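Cleavage and polyadenylation specificity factor 100 KD subunit (Methanosarcina mazei, PDB 2XR1) probably terminates archaeal transcription by cleaving nascent RNA at the exit channel of RNA polymerase, acting as a homodimeric nuclease with two zinc ions. Local coordinates at residues Ser198-Ser203 with Phe604-Asp609; His247-Gly252 with Thr353-Tyr358; Glu380-Asn385 with Val537-Asp542; Asp615-Val620 with Ile626-Leu631. All blocks are in the same frame, centred on the assembly; numbering follows the deposited sequence.

Contact 1: residues Ser198-Ser203 with Phe604-Asp609. With ZN (zinc ion), chain F.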
loop_
_atom_site.group_PDB
_atom_site.type_symbol
_atom_site.label_atom_id
_atom_site.label_comp_id
_atom_site.label_asym_id
_atom_site.label_seq_id
_atom_site.Cartn_x
_atom_site.Cartn_y
_atom_site.Cartn_z
ATOM N N SER B 198 -8.199 -7.814 12.590
ATOM C CA SER B 198 -8.096 -6.400 12.471
ATOM C C SER B 198 -6.655 -5.995 12.583
ATOM O O SER B 198 -5.911 -6.491 13.465
ATOM C CB SER B 198 -8.882 -5.716 13.583
ATOM O OG SER B 198 -10.309 -5.732 13.371
ATOM N N CYS B 199 -6.269 -5.075 11.696
ATOM C CA CYS B 199 -4.906 -4.570 11.620
ATOM C C CYS B 199 -4.861 -3.503 10.508
ATOM O O CYS B 199 -5.197 -3.802 9.366
ATOM C CB CYS B 199 -3.938 -5.707 11.302
ATOM S SG CYS B 199 -2.212 -5.190 11.298
ATOM N N PHE B 200 -4.519 -2.264 10.850
ATOM C CA PHE B 200 -4.592 -1.153 9.918
ATOM C C PHE B 200 -3.313 -0.336 10.005
ATOM O O PHE B 200 -2.676 -0.208 11.060
ATOM C CB PHE B 200 -5.808 -0.272 10.253
ATOM C CG PHE B 200 -7.105 -0.937 9.992
ATOM C CD1 PHE B 200 -7.729 -0.827 8.722
ATOM C CD2 PHE B 200 -7.693 -1.723 10.950
ATOM C CE1 PHE B 200 -8.917 -1.475 8.452
ATOM C CE2 PHE B 200 -8.903 -2.402 10.670
ATOM C CZ PHE B 200 -9.517 -2.274 9.423
ATOM N N LEU B 201 -2.914 0.256 8.902
ATOM C CA LEU B 201 -1.724 1.115 8.944
ATOM C C LEU B 201 -2.158 2.516 8.627
ATOM O O LEU B 201 -2.750 2.704 7.613
ATOM C CB LEU B 201 -0.689 0.654 7.953
ATOM C CG LEU B 201 0.650 1.351 8.118
ATOM C CD1 LEU B 201 1.340 0.802 9.332
ATOM C CD2 LEU B 201 1.514 1.240 6.757
ATOM N N LEU B 202 -1.909 3.470 9.522
ATOM C CA LEU B 202 -2.124 4.890 9.262
ATOM C C LEU B 202 -0.755 5.449 9.003
ATOM O O LEU B 202 0.145 5.201 9.765
ATOM C CB LEU B 202 -2.747 5.561 10.478
ATOM C CG LEU B 202 -2.795 7.078 10.590
ATOM C CD1 LEU B 202 -3.634 7.746 9.500
ATOM C CD2 LEU B 202 -3.334 7.379 12.009
ATOM N N SER B 203 -0.574 6.186 7.917
ATOM C CA SER B 203 0.753 6.603 7.570
ATOM C C SER B 203 0.765 8.013 7.028
ATOM O O SER B 203 -0.242 8.507 6.475
ATOM C CB SER B 203 1.432 5.612 6.609
ATOM O OG SER B 203 1.009 5.811 5.275
ATOM N N PHE B 604 -15.437 5.020 6.437
ATOM C CA PHE B 604 -15.049 3.768 5.887
ATOM C C PHE B 604 -15.523 2.703 6.829
ATOM O O PHE B 604 -15.627 2.952 8.033
ATOM C CB PHE B 604 -13.541 3.710 5.772
ATOM C CG PHE B 604 -13.009 4.616 4.740
ATOM C CD1 PHE B 604 -13.022 4.249 3.407
ATOM C CD2 PHE B 604 -12.570 5.878 5.064
ATOM C CE1 PHE B 604 -12.534 5.117 2.443
ATOM C CE2 PHE B 604 -12.107 6.711 4.111
ATOM C CZ PHE B 604 -12.085 6.324 2.809
ATOM N N THR B 605 -15.826 1.520 6.322
ATOM C CA THR B 605 -16.361 0.494 7.202
ATOM C C THR B 605 -15.510 -0.782 7.188
ATOM O O THR B 605 -14.852 -1.066 6.249
ATOM C CB THR B 605 -17.823 0.209 6.855
ATOM O OG1 THR B 605 -17.905 -0.240 5.506
ATOM C CG2 THR B 605 -18.651 1.447 7.026
ATOM N N GLU B 606 -15.550 -1.522 8.262
ATOM C CA GLU B 606 -14.721 -2.672 8.485
ATOM C C GLU B 606 -15.337 -3.515 9.595
ATOM O O GLU B 606 -16.386 -3.169 10.114
ATOM C CB GLU B 606 -13.281 -2.265 8.842
ATOM C CG GLU B 606 -13.126 -1.174 9.869
ATOM C CD GLU B 606 -12.853 -1.639 11.324
ATOM O OE1 GLU B 606 -12.211 -2.704 11.581
ATOM O OE2 GLU B 606 -13.249 -0.869 12.252
ATOM N N HIS B 607 -14.726 -4.654 9.911
ATOM C CA HIS B 607 -15.175 -5.491 11.042
ATOM C C HIS B 607 -16.657 -5.852 10.912
ATOM O O HIS B 607 -17.477 -5.510 11.744
ATOM C CB HIS B 607 -14.889 -4.783 12.329
ATOM C CG HIS B 607 -14.915 -5.653 13.531
ATOM N ND1 HIS B 607 -16.084 -6.100 14.089
ATOM C CD2 HIS B 607 -13.921 -6.067 14.354
ATOM C CE1 HIS B 607 -15.810 -6.792 15.182
ATOM N NE2 HIS B 607 -14.505 -6.783 15.369
ATOM N N GLY B 608 -16.966 -6.548 9.827
ATOM C CA GLY B 608 -18.272 -7.137 9.619
ATOM C C GLY B 608 -18.128 -8.152 8.517
ATOM O O GLY B 608 -17.115 -8.165 7.834
ATOM N N ASP B 609 -19.106 -9.028 8.327
ATOM C CA ASP B 609 -19.038 -9.872 7.157
ATOM C C ASP B 609 -19.261 -8.985 5.929
ATOM O O ASP B 609 -19.714 -7.855 6.065
ATOM C CB ASP B 609 -19.984 -11.056 7.259
ATOM C CG ASP B 609 -21.465 -10.660 7.350
ATOM O OD1 ASP B 609 -21.932 -9.721 6.631
ATOM O OD2 ASP B 609 -22.187 -11.359 8.123
HETATM ZN ZN ZN F . -13.658 -7.223 17.313
#
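E606 and F200 meet between the two sheets of the metallo-beta-lactamase sandwich: F200 lies on strand 199-203 of one sheet, E606 at the end of strand 602-606 of the other. CE2 and CZ of the F200 ring do the touching. CE2 lies 3.4 Å from E606 OE1, and CZ packs 3.8 Å from E606 CG, so these two ring atoms meet both the aliphatic part and the carboxylate of the glutamate. The carboxylate plane stands almost upright to the ring, 87° away. Two torsions bring it there: CG of E606 sits between the backbone N and the carbonyl carbon (chi1 46°), and the chain then bends at chi2.

Nearer the metals, S198 OG comes in at the edge of the H607 imidazole, in its plane, 3.8 Å from CD2. The same hydroxyl is 4.0 Å from E606 OE1, a packing distance. H607 follows directly on strand 602-606 and ties this junction of the two sheets to the active site: its ND1 is hydrogen-bonded to T382, while its NE2 binds a zinc ion at 2.2 Å.

Contact 2: residues His247-Gly252 with Thr353-Tyr358. With ZN (zinc ion), chain F; ZN (zinc ion), chain E.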
loop_
_atom_site.group_PDB
_atom_site.type_symbol
_atom_site.label_atom_id
_atom_site.label_comp_id
_atom_site.label_asym_id
_atom_site.label_seq_id
_atom_site.Cartn_x
_atom_site.Cartn_y
_atom_site.Cartn_z
ATOM N N HIS B 247 -9.749 -7.529 23.137
ATOM C CA HIS B 247 -10.188 -8.739 22.452
ATOM C C HIS B 247 -9.077 -9.342 21.585
ATOM O O HIS B 247 -8.343 -8.633 20.911
ATOM C CB HIS B 247 -11.441 -8.493 21.636
ATOM C CG HIS B 247 -12.707 -8.499 22.433
ATOM N ND1 HIS B 247 -13.801 -7.739 22.081
ATOM C CD2 HIS B 247 -13.066 -9.192 23.531
ATOM C CE1 HIS B 247 -14.776 -7.962 22.941
ATOM N NE2 HIS B 247 -14.353 -8.833 23.833
ATOM N N LEU B 248 -8.974 -10.663 21.630
ATOM C CA LEU B 248 -7.971 -11.375 20.864
ATOM C C LEU B 248 -7.947 -10.975 19.391
ATOM O O LEU B 248 -6.881 -10.803 18.839
ATOM C CB LEU B 248 -8.115 -12.885 21.044
ATOM C CG LEU B 248 -7.289 -13.329 22.259
ATOM C CD1 LEU B 248 -7.696 -14.693 22.751
ATOM C CD2 LEU B 248 -5.767 -13.233 21.993
ATOM N N ASP B 249 -9.117 -10.753 18.789
ATOM C CA ASP B 249 -9.219 -10.407 17.375
ATOM C C ASP B 249 -8.714 -9.004 17.133
ATOM O O ASP B 249 -8.879 -8.522 16.040
ATOM C CB ASP B 249 -10.672 -10.594 16.843
ATOM C CG ASP B 249 -11.710 -9.603 17.472
ATOM O OD1 ASP B 249 -11.848 -9.613 18.717
ATOM O OD2 ASP B 249 -12.421 -8.825 16.759
ATOM N N HIS B 250 -8.165 -8.332 18.155
ATOM C CA HIS B 250 -7.528 -7.014 17.996
ATOM C C HIS B 250 -6.083 -6.831 18.552
ATOM O O HIS B 250 -5.378 -5.884 18.153
ATOM C CB HIS B 250 -8.401 -5.955 18.636
ATOM C CG HIS B 250 -9.758 -5.850 18.018
ATOM N ND1 HIS B 250 -10.105 -4.859 17.121
ATOM C CD2 HIS B 250 -10.845 -6.634 18.155
ATOM C CE1 HIS B 250 -11.353 -5.051 16.738
ATOM N NE2 HIS B 250 -11.825 -6.123 17.341
ATOM N N GLN B 251 -5.697 -7.665 19.522
ATOM C CA GLN B 251 -4.375 -7.635 20.150
ATOM C C GLN B 251 -3.618 -8.970 20.025
ATOM O O GLN B 251 -2.400 -9.038 20.209
ATOM C CB GLN B 251 -4.481 -7.235 21.624
ATOM C CG GLN B 251 -5.490 -8.038 22.548
ATOM C CD GLN B 251 -4.960 -9.381 23.051
ATOM O OE1 GLN B 251 -3.819 -9.770 22.766
ATOM N NE2 GLN B 251 -5.779 -10.103 23.800
ATOM N N GLY B 252 -4.326 -10.030 19.684
ATOM C CA GLY B 252 -3.754 -11.358 19.790
ATOM C C GLY B 252 -2.443 -11.665 19.081
ATOM O O GLY B 252 -1.735 -12.566 19.481
ATOM N N THR B 353 -12.723 3.763 15.224
ATOM C CA THR B 353 -13.657 3.522 16.321
ATOM C C THR B 353 -13.282 2.313 17.101
ATOM O O THR B 353 -13.613 2.228 18.277
ATOM C CB THR B 353 -15.129 3.309 15.842
ATOM O OG1 THR B 353 -15.161 2.175 14.995
ATOM C CG2 THR B 353 -15.669 4.512 15.069
ATOM N N GLY B 354 -12.596 1.357 16.492
ATOM C CA GLY B 354 -12.479 0.009 17.099
ATOM C C GLY B 354 -13.910 -0.525 17.196
ATOM O O GLY B 354 -14.793 -0.092 16.428
ATOM N N ASP B 355 -14.133 -1.456 18.123
ATOM C CA ASP B 355 -15.451 -1.974 18.409
ATOM C C ASP B 355 -16.091 -0.983 19.407
ATOM O O ASP B 355 -15.405 -0.492 20.307
ATOM C CB ASP B 355 -15.351 -3.378 18.989
ATOM C CG ASP B 355 -14.814 -4.438 17.975
ATOM O OD1 ASP B 355 -14.628 -4.020 16.800
ATOM O OD2 ASP B 355 -14.589 -5.650 18.354
ATOM N N TYR B 356 -17.367 -0.643 19.229
ATOM C CA TYR B 356 -18.014 0.290 20.096
ATOM C C TYR B 356 -19.482 0.043 20.252
ATOM O O TYR B 356 -20.082 -0.626 19.415
ATOM C CB TYR B 356 -17.834 1.697 19.578
ATOM C CG TYR B 356 -18.477 2.029 18.265
ATOM C CD1 TYR B 356 -17.795 1.822 17.057
ATOM C CD2 TYR B 356 -19.723 2.645 18.222
ATOM C CE1 TYR B 356 -18.381 2.168 15.846
ATOM C CE2 TYR B 356 -20.324 3.019 17.035
ATOM C CZ TYR B 356 -19.655 2.770 15.841
ATOM O OH TYR B 356 -20.228 3.143 14.652
ATOM N N LYS B 357 -20.069 0.620 21.304
ATOM C CA LYS B 357 -21.502 0.593 21.511
ATOM C C LYS B 357 -22.036 1.964 21.896
ATOM O O LYS B 357 -21.813 2.453 23.006
ATOM C CB LYS B 357 -21.883 -0.427 22.585
ATOM C CG LYS B 357 -23.392 -0.626 22.703
ATOM C CD LYS B 357 -23.778 -2.071 23.085
ATOM C CE LYS B 357 -25.294 -2.301 23.286
ATOM N NZ LYS B 357 -26.054 -2.476 22.011
ATOM N N TYR B 358 -22.802 2.541 20.976
ATOM C CA TYR B 358 -23.411 3.844 21.161
ATOM C C TYR B 358 -24.674 3.737 21.934
ATOM O O TYR B 358 -25.715 3.990 21.414
ATOM C CB TYR B 358 -23.672 4.482 19.794
ATOM C CG TYR B 358 -24.013 5.950 19.822
ATOM C CD1 TYR B 358 -23.333 6.826 20.650
ATOM C CD2 TYR B 358 -24.994 6.474 18.981
ATOM C CE1 TYR B 358 -23.648 8.154 20.676
ATOM C CE2 TYR B 358 -25.298 7.812 18.984
ATOM C CZ TYR B 358 -24.617 8.642 19.846
ATOM O OH TYR B 358 -24.864 9.967 19.887
HETATM ZN ZN ZN F . -13.658 -7.223 17.313
HETATM ZN ZN ZN E . -14.249 -6.643 20.434
#
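D355 faces H247, D249 and H250 across the two-zinc site of the metallo-beta-lactamase fold, where the HxHxDH signature (H245 to H250) meets the aspartate that follows strand 348-352. Zinc ions, and no direct hydrogen bonds, join the two segments. D355 OD2 bridges the metals: it is 2.1 Å from the zinc ion of chain F and 2.3 Å from that of chain E. The chain F zinc also takes D249 OD2 at 2.1 Å and H250 NE2 at 2.1 Å, with H607 as its fourth protein ligand. H247 binds the chain E zinc through ND1, at 2.0 Å, beside H245 and H332.

The histidines thus use different ring nitrogens. H250 NE2 and D355 OD2 approach to 3.0 Å because both grip one metal; the imidazole and carboxylate planes are 89° apart. The two aspartates reach that zinc from opposite directions. CG of D249 lies between the backbone N and the carbonyl carbon (chi1 66°), which sends the carboxylate to the metal from the first turn of helix 248-251. That turn is pinned at H247 O, which accepts from the backbone N of both H250 and Q251. Behind the first shell, D212 holds H250 ND1 and fixes the rotation of the ring.

With one carboxylate oxygen shared, the zinc ions lie only 3.2 Å apart. Their positive charge probably offsets the repulsion between the D249 and D355 carboxylates, and the pair is consistent with the two-metal requirement for nuclease activity.

Contact 3: residues Glu380-Asn385 with Val537-Asp542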
loop_
_atom_site.group_PDB
_atom_site.type_symbol
_atom_site.label_atom_id
_atom_site.label_comp_id
_atom_site.label_asym_id
_atom_site.label_seq_id
_atom_site.Cartn_x
_atom_site.Cartn_y
_atom_site.Cartn_z
ATOM N N GLU B 380 -16.410 0.295 12.760
ATOM C CA GLU B 380 -16.795 -1.105 12.684
ATOM C C GLU B 380 -18.177 -1.195 12.102
ATOM O O GLU B 380 -18.872 -0.199 12.080
ATOM C CB GLU B 380 -16.840 -1.790 14.049
ATOM C CG GLU B 380 -17.912 -1.246 14.989
ATOM C CD GLU B 380 -18.527 -2.331 15.804
ATOM O OE1 GLU B 380 -19.069 -3.284 15.176
ATOM O OE2 GLU B 380 -18.475 -2.242 17.045
ATOM N N ALA B 381 -18.556 -2.404 11.659
ATOM C CA ALA B 381 -19.823 -2.659 10.986
ATOM C C ALA B 381 -20.445 -4.029 11.337
ATOM O O ALA B 381 -21.095 -4.607 10.516
ATOM C CB ALA B 381 -19.644 -2.508 9.456
ATOM N N THR B 382 -20.249 -4.525 12.554
ATOM C CA THR B 382 -20.598 -5.920 12.917
ATOM C C THR B 382 -22.060 -6.177 12.760
ATOM O O THR B 382 -22.457 -7.182 12.183
ATOM C CB THR B 382 -20.235 -6.277 14.350
ATOM O OG1 THR B 382 -18.906 -5.857 14.609
ATOM C CG2 THR B 382 -20.330 -7.778 14.583
ATOM N N TYR B 383 -22.875 -5.248 13.245
ATOM C CA TYR B 383 -24.303 -5.316 13.012
ATOM C C TYR B 383 -24.719 -4.354 11.889
ATOM O O TYR B 383 -25.773 -3.699 11.932
ATOM C CB TYR B 383 -25.049 -5.037 14.314
ATOM C CG TYR B 383 -24.959 -6.184 15.314
ATOM C CD1 TYR B 383 -23.796 -6.441 15.991
ATOM C CD2 TYR B 383 -26.030 -6.990 15.564
ATOM C CE1 TYR B 383 -23.695 -7.469 16.883
ATOM C CE2 TYR B 383 -25.940 -8.021 16.458
ATOM C CZ TYR B 383 -24.770 -8.259 17.117
ATOM O OH TYR B 383 -24.713 -9.280 18.016
ATOM N N GLY B 384 -23.926 -4.311 10.847
ATOM C CA GLY B 384 -24.095 -3.296 9.844
ATOM C C GLY B 384 -25.179 -3.584 8.828
ATOM O O GLY B 384 -25.553 -2.706 8.079
ATOM N N ASN B 385 -25.655 -4.822 8.794
ATOM C CA ASN B 385 -26.709 -5.201 7.889
ATOM C C ASN B 385 -28.022 -4.432 8.114
ATOM O O ASN B 385 -28.405 -4.162 9.241
ATOM C CB ASN B 385 -26.957 -6.698 8.027
ATOM C CG ASN B 385 -26.136 -7.521 7.046
ATOM O OD1 ASN B 385 -26.363 -7.451 5.826
ATOM N ND2 ASN B 385 -25.212 -8.321 7.559
ATOM N N VAL B 537 -25.693 -15.406 23.331
ATOM C CA VAL B 537 -25.947 -14.069 23.852
ATOM C C VAL B 537 -25.346 -12.984 22.983
ATOM O O VAL B 537 -25.502 -11.807 23.276
ATOM C CB VAL B 537 -25.388 -13.894 25.244
ATOM C CG1 VAL B 537 -26.028 -14.899 26.214
ATOM C CG2 VAL B 537 -23.924 -14.028 25.208
ATOM N N GLY B 538 -24.687 -13.367 21.904
ATOM C CA GLY B 538 -24.179 -12.399 20.951
ATOM C C GLY B 538 -23.951 -13.054 19.598
ATOM O O GLY B 538 -24.001 -14.286 19.506
ATOM N N TYR B 539 -23.624 -12.272 18.573
ATOM C CA TYR B 539 -23.358 -12.852 17.248
ATOM C C TYR B 539 -22.254 -13.911 17.298
ATOM O O TYR B 539 -21.362 -13.873 18.151
ATOM C CB TYR B 539 -22.982 -11.778 16.204
ATOM C CG TYR B 539 -21.535 -11.355 16.283
ATOM C CD1 TYR B 539 -21.101 -10.507 17.275
ATOM C CD2 TYR B 539 -20.613 -11.827 15.380
ATOM C CE1 TYR B 539 -19.775 -10.136 17.388
ATOM C CE2 TYR B 539 -19.260 -11.446 15.445
ATOM C CZ TYR B 539 -18.841 -10.611 16.465
ATOM O OH TYR B 539 -17.508 -10.228 16.551
ATOM N N GLN B 540 -22.351 -14.849 16.361
ATOM C CA GLN B 540 -21.356 -15.889 16.123
ATOM C C GLN B 540 -20.875 -15.683 14.696
ATOM O O GLN B 540 -21.675 -15.636 13.790
ATOM C CB GLN B 540 -22.000 -17.259 16.230
ATOM C CG GLN B 540 -22.877 -17.474 17.455
ATOM C CD GLN B 540 -22.075 -17.683 18.694
ATOM O OE1 GLN B 540 -21.156 -18.495 18.725
ATOM N NE2 GLN B 540 -22.388 -16.917 19.731
ATOM N N ALA B 541 -19.566 -15.543 14.506
ATOM C CA ALA B 541 -19.013 -15.187 13.213
ATOM C C ALA B 541 -19.031 -16.370 12.247
ATOM O O ALA B 541 -19.082 -17.510 12.682
ATOM C CB ALA B 541 -17.611 -14.699 13.384
ATOM N N ASP B 542 -18.992 -16.073 10.950
ATOM C CA ASP B 542 -18.757 -17.057 9.917
ATOM C C ASP B 542 -17.649 -18.032 10.295
ATOM O O ASP B 542 -16.597 -17.619 10.784
ATOM C CB ASP B 542 -18.295 -16.364 8.632
ATOM C CG ASP B 542 -19.415 -15.597 7.907
ATOM O OD1 ASP B 542 -20.615 -15.720 8.286
ATOM O OD2 ASP B 542 -19.073 -14.864 6.940
#
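The Y539 ring carries the methyl group of T382 on one face and has the hydroxyl of Y383 at its edge. T382 CG2 stands over the ring centre, 3.7 Å from the centroid and 11° off the normal, a CH-pi contact. The threonine holds the methyl there with CG2 anti to the backbone N. Y383 meets Y539 obliquely: the ring planes are 84° apart with centroids 6.0 Å from each other, and Y383 CE1 comes within 4.0 Å of Y539 CD1.

The Y383 hydroxyl reaches past that ring to the backbone, accepting a hydrogen bond from Y539 N at 3.2 Å; the N-H points well off line, at 139°. D578 is a further and stronger partner of this hydroxyl. In the fold, the contact lies where the metallo-beta-lactamase core meets the beta-CASP domain: the loop after strand 376-380 belongs to the former, the loop after strand 533-536 to the latter. Both loops run close to the active site, and the Y539 side chain comes within about 5 Å of a bound zinc ion.

T382 and Y383 are the middle residues of a type I beta turn from A381 to G384. E380 OE1 braces its start by accepting from T382 N at 3.1 Å and from T382 OG1 at 2.6 Å. The amide meets that oxygen nearly along its C-O bond, whereas the hydroxyl comes on the syn side, out of the carboxylate plane. On the other loop, Q540 NE2 folds back to donate to G538 O at 3.1 Å, and R423 holds Y539 O.

Contact 4: residues Asp615-Val620 with Ile626-Leu631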
loop_
_atom_site.group_PDB
_atom_site.type_symbol
_atom_site.label_atom_id
_atom_site.label_comp_id
_atom_site.label_asym_id
_atom_site.label_seq_id
_atom_site.Cartn_x
_atom_site.Cartn_y
_atom_site.Cartn_z
ATOM N N ASP B 615 -23.347 -2.892 3.140
ATOM C CA ASP B 615 -24.692 -2.393 3.444
ATOM C C ASP B 615 -24.627 -1.135 4.308
ATOM O O ASP B 615 -25.254 -0.132 4.021
ATOM C CB ASP B 615 -25.486 -3.453 4.216
ATOM C CG ASP B 615 -27.005 -3.237 4.162
ATOM O OD1 ASP B 615 -27.501 -2.052 4.154
ATOM O OD2 ASP B 615 -27.710 -4.301 4.145
ATOM N N LEU B 616 -23.860 -1.196 5.374
ATOM C CA LEU B 616 -23.718 -0.051 6.215
ATOM C C LEU B 616 -23.119 1.131 5.441
ATOM O O LEU B 616 -23.592 2.261 5.570
ATOM C CB LEU B 616 -22.875 -0.394 7.451
ATOM C CG LEU B 616 -22.765 0.738 8.455
ATOM C CD1 LEU B 616 -24.126 1.066 9.049
ATOM C CD2 LEU B 616 -21.758 0.420 9.538
ATOM N N ALA B 617 -22.083 0.889 4.644
ATOM C CA ALA B 617 -21.449 1.991 3.928
ATOM C C ALA B 617 -22.474 2.729 3.073
ATOM O O ALA B 617 -22.663 3.920 3.258
ATOM C CB ALA B 617 -20.280 1.543 3.096
ATOM N N SER B 618 -23.147 2.013 2.167
ATOM C CA SER B 618 -24.059 2.649 1.229
ATOM C C SER B 618 -25.250 3.216 1.949
ATOM O O SER B 618 -25.787 4.220 1.508
ATOM C CB SER B 618 -24.502 1.720 0.097
ATOM O OG SER B 618 -25.095 0.564 0.565
ATOM N N SER B 619 -25.636 2.629 3.075
ATOM C CA SER B 619 -26.683 3.254 3.877
ATOM C C SER B 619 -26.286 4.651 4.365
ATOM O O SER B 619 -27.100 5.580 4.258
ATOM C CB SER B 619 -27.125 2.350 5.004
ATOM O OG SER B 619 -27.778 1.248 4.414
ATOM N N VAL B 620 -25.050 4.808 4.841
ATOM C CA VAL B 620 -24.591 6.088 5.325
ATOM C C VAL B 620 -24.476 7.099 4.196
ATOM O O VAL B 620 -24.884 8.251 4.343
ATOM C CB VAL B 620 -23.236 5.994 6.077
ATOM C CG1 VAL B 620 -22.749 7.382 6.437
ATOM C CG2 VAL B 620 -23.362 5.188 7.314
ATOM N N ILE B 626 -23.020 11.410 3.567
ATOM C CA ILE B 626 -21.568 11.423 3.785
ATOM C C ILE B 626 -20.917 10.383 2.857
ATOM O O ILE B 626 -21.315 9.247 2.817
ATOM C CB ILE B 626 -21.243 11.034 5.243
ATOM C CG1 ILE B 626 -21.861 12.003 6.218
ATOM C CG2 ILE B 626 -19.758 10.962 5.481
ATOM C CD1 ILE B 626 -21.868 11.437 7.616
ATOM N N GLU B 627 -19.910 10.751 2.099
ATOM C CA GLU B 627 -19.252 9.757 1.240
ATOM C C GLU B 627 -18.646 8.595 2.034
ATOM O O GLU B 627 -17.713 8.786 2.843
ATOM C CB GLU B 627 -18.153 10.411 0.443
ATOM C CG GLU B 627 -17.529 9.507 -0.579
ATOM C CD GLU B 627 -16.470 10.227 -1.393
ATOM O OE1 GLU B 627 -16.833 11.134 -2.196
ATOM O OE2 GLU B 627 -15.266 9.905 -1.207
ATOM N N THR B 628 -19.167 7.389 1.825
ATOM C CA THR B 628 -18.640 6.255 2.584
ATOM C C THR B 628 -18.550 4.961 1.777
ATOM O O THR B 628 -19.356 4.715 0.895
ATOM C CB THR B 628 -19.397 6.041 3.922
ATOM O OG1 THR B 628 -20.105 4.808 3.892
ATOM C CG2 THR B 628 -20.343 7.203 4.242
ATOM N N ARG B 629 -17.581 4.131 2.116
ATOM C CA ARG B 629 -17.231 2.954 1.350
ATOM C C ARG B 629 -16.526 1.889 2.211
ATOM O O ARG B 629 -15.752 2.231 3.114
ATOM C CB ARG B 629 -16.285 3.382 0.250
ATOM C CG ARG B 629 -15.527 2.234 -0.399
ATOM C CD ARG B 629 -15.028 2.580 -1.842
ATOM N NE ARG B 629 -13.944 3.581 -1.866
ATOM C CZ ARG B 629 -12.682 3.362 -1.471
ATOM N NH1 ARG B 629 -12.300 2.171 -0.984
ATOM N NH2 ARG B 629 -11.794 4.357 -1.564
ATOM N N ALA B 630 -16.768 0.607 1.894
ATOM C CA ALA B 630 -16.177 -0.508 2.646
ATOM C C ALA B 630 -14.740 -0.739 2.239
ATOM O O ALA B 630 -14.410 -0.735 1.041
ATOM C CB ALA B 630 -16.956 -1.756 2.448
ATOM N N LEU B 631 -13.878 -0.937 3.238
ATOM C CA LEU B 631 -12.463 -1.187 2.957
ATOM C C LEU B 631 -12.250 -2.635 2.481
ATOM O O LEU B 631 -13.101 -3.496 2.682
ATOM C CB LEU B 631 -11.611 -0.895 4.183
ATOM C CG LEU B 631 -11.587 0.543 4.709
ATOM C CD1 LEU B 631 -10.730 0.648 5.965
ATOM C CD2 LEU B 631 -11.059 1.475 3.630
#
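T628 OG1 donates to A617 O at 2.8 Å, a side-chain bond from strand 627-630 to the backbone of helix 610-624. The hydroxyl comes at the flank of the carbonyl, with a C=O...O angle of 102°, and is tilted out of its plane. Near it, A617 lays its methyl against the strand backbone: CB is 3.8 Å from R629 CA and equally far from A630 N. The small side chain allows a close approach, and the axes of 615-620 and 627-630 pass 6.6 Å apart, nearly antiparallel at 171°.

One turn on, V620 turns CG1 anti to its backbone N (chi1 175°) and brings it over I626, 4.1 Å from CB. The same methyl also faces the side chain of T628, whose own methyl is doubtfully placed. M590 of helix 586-594 packs on V620 as well, so the valine is wedged between the strand and a second helix.

Away from the strand, D615 O takes both S619 N, at 2.9 Å, and S619 OG, at 2.9 Å, from opposite faces of the carbonyl plane. R586 forms a salt bridge with D615 and a hydrogen bond with S619, fastening this side of the helix to helix 586-594. Strand 602-606, helix 610-624 and strand 627-630 follow one another as a beta-alpha-beta crossover: the two strands lie side by side and parallel at the edge of the sheet, with the helix packed over them.

How the contacts relate
Contact 1 opens first, at 198-203, and closes last of the first three, at 604-609; contacts 2 and 3 fall within its span, one after the other, and none cross. Contact 2 closes at 353-358, within the N-terminal part of the metallo-beta-lactamase region. Contact 3 then runs from 380-385 to 537-542, bridging to the beta-CASP region inserted in that fold. By 604-609 the chain is back in the lactamase core, and contact 1 joins its two sheets and shares a zinc ion with contact 2. Contact 4 follows in series, a short local loop on the neighbouring edge strand; its L616 packs against A381 of contact 3.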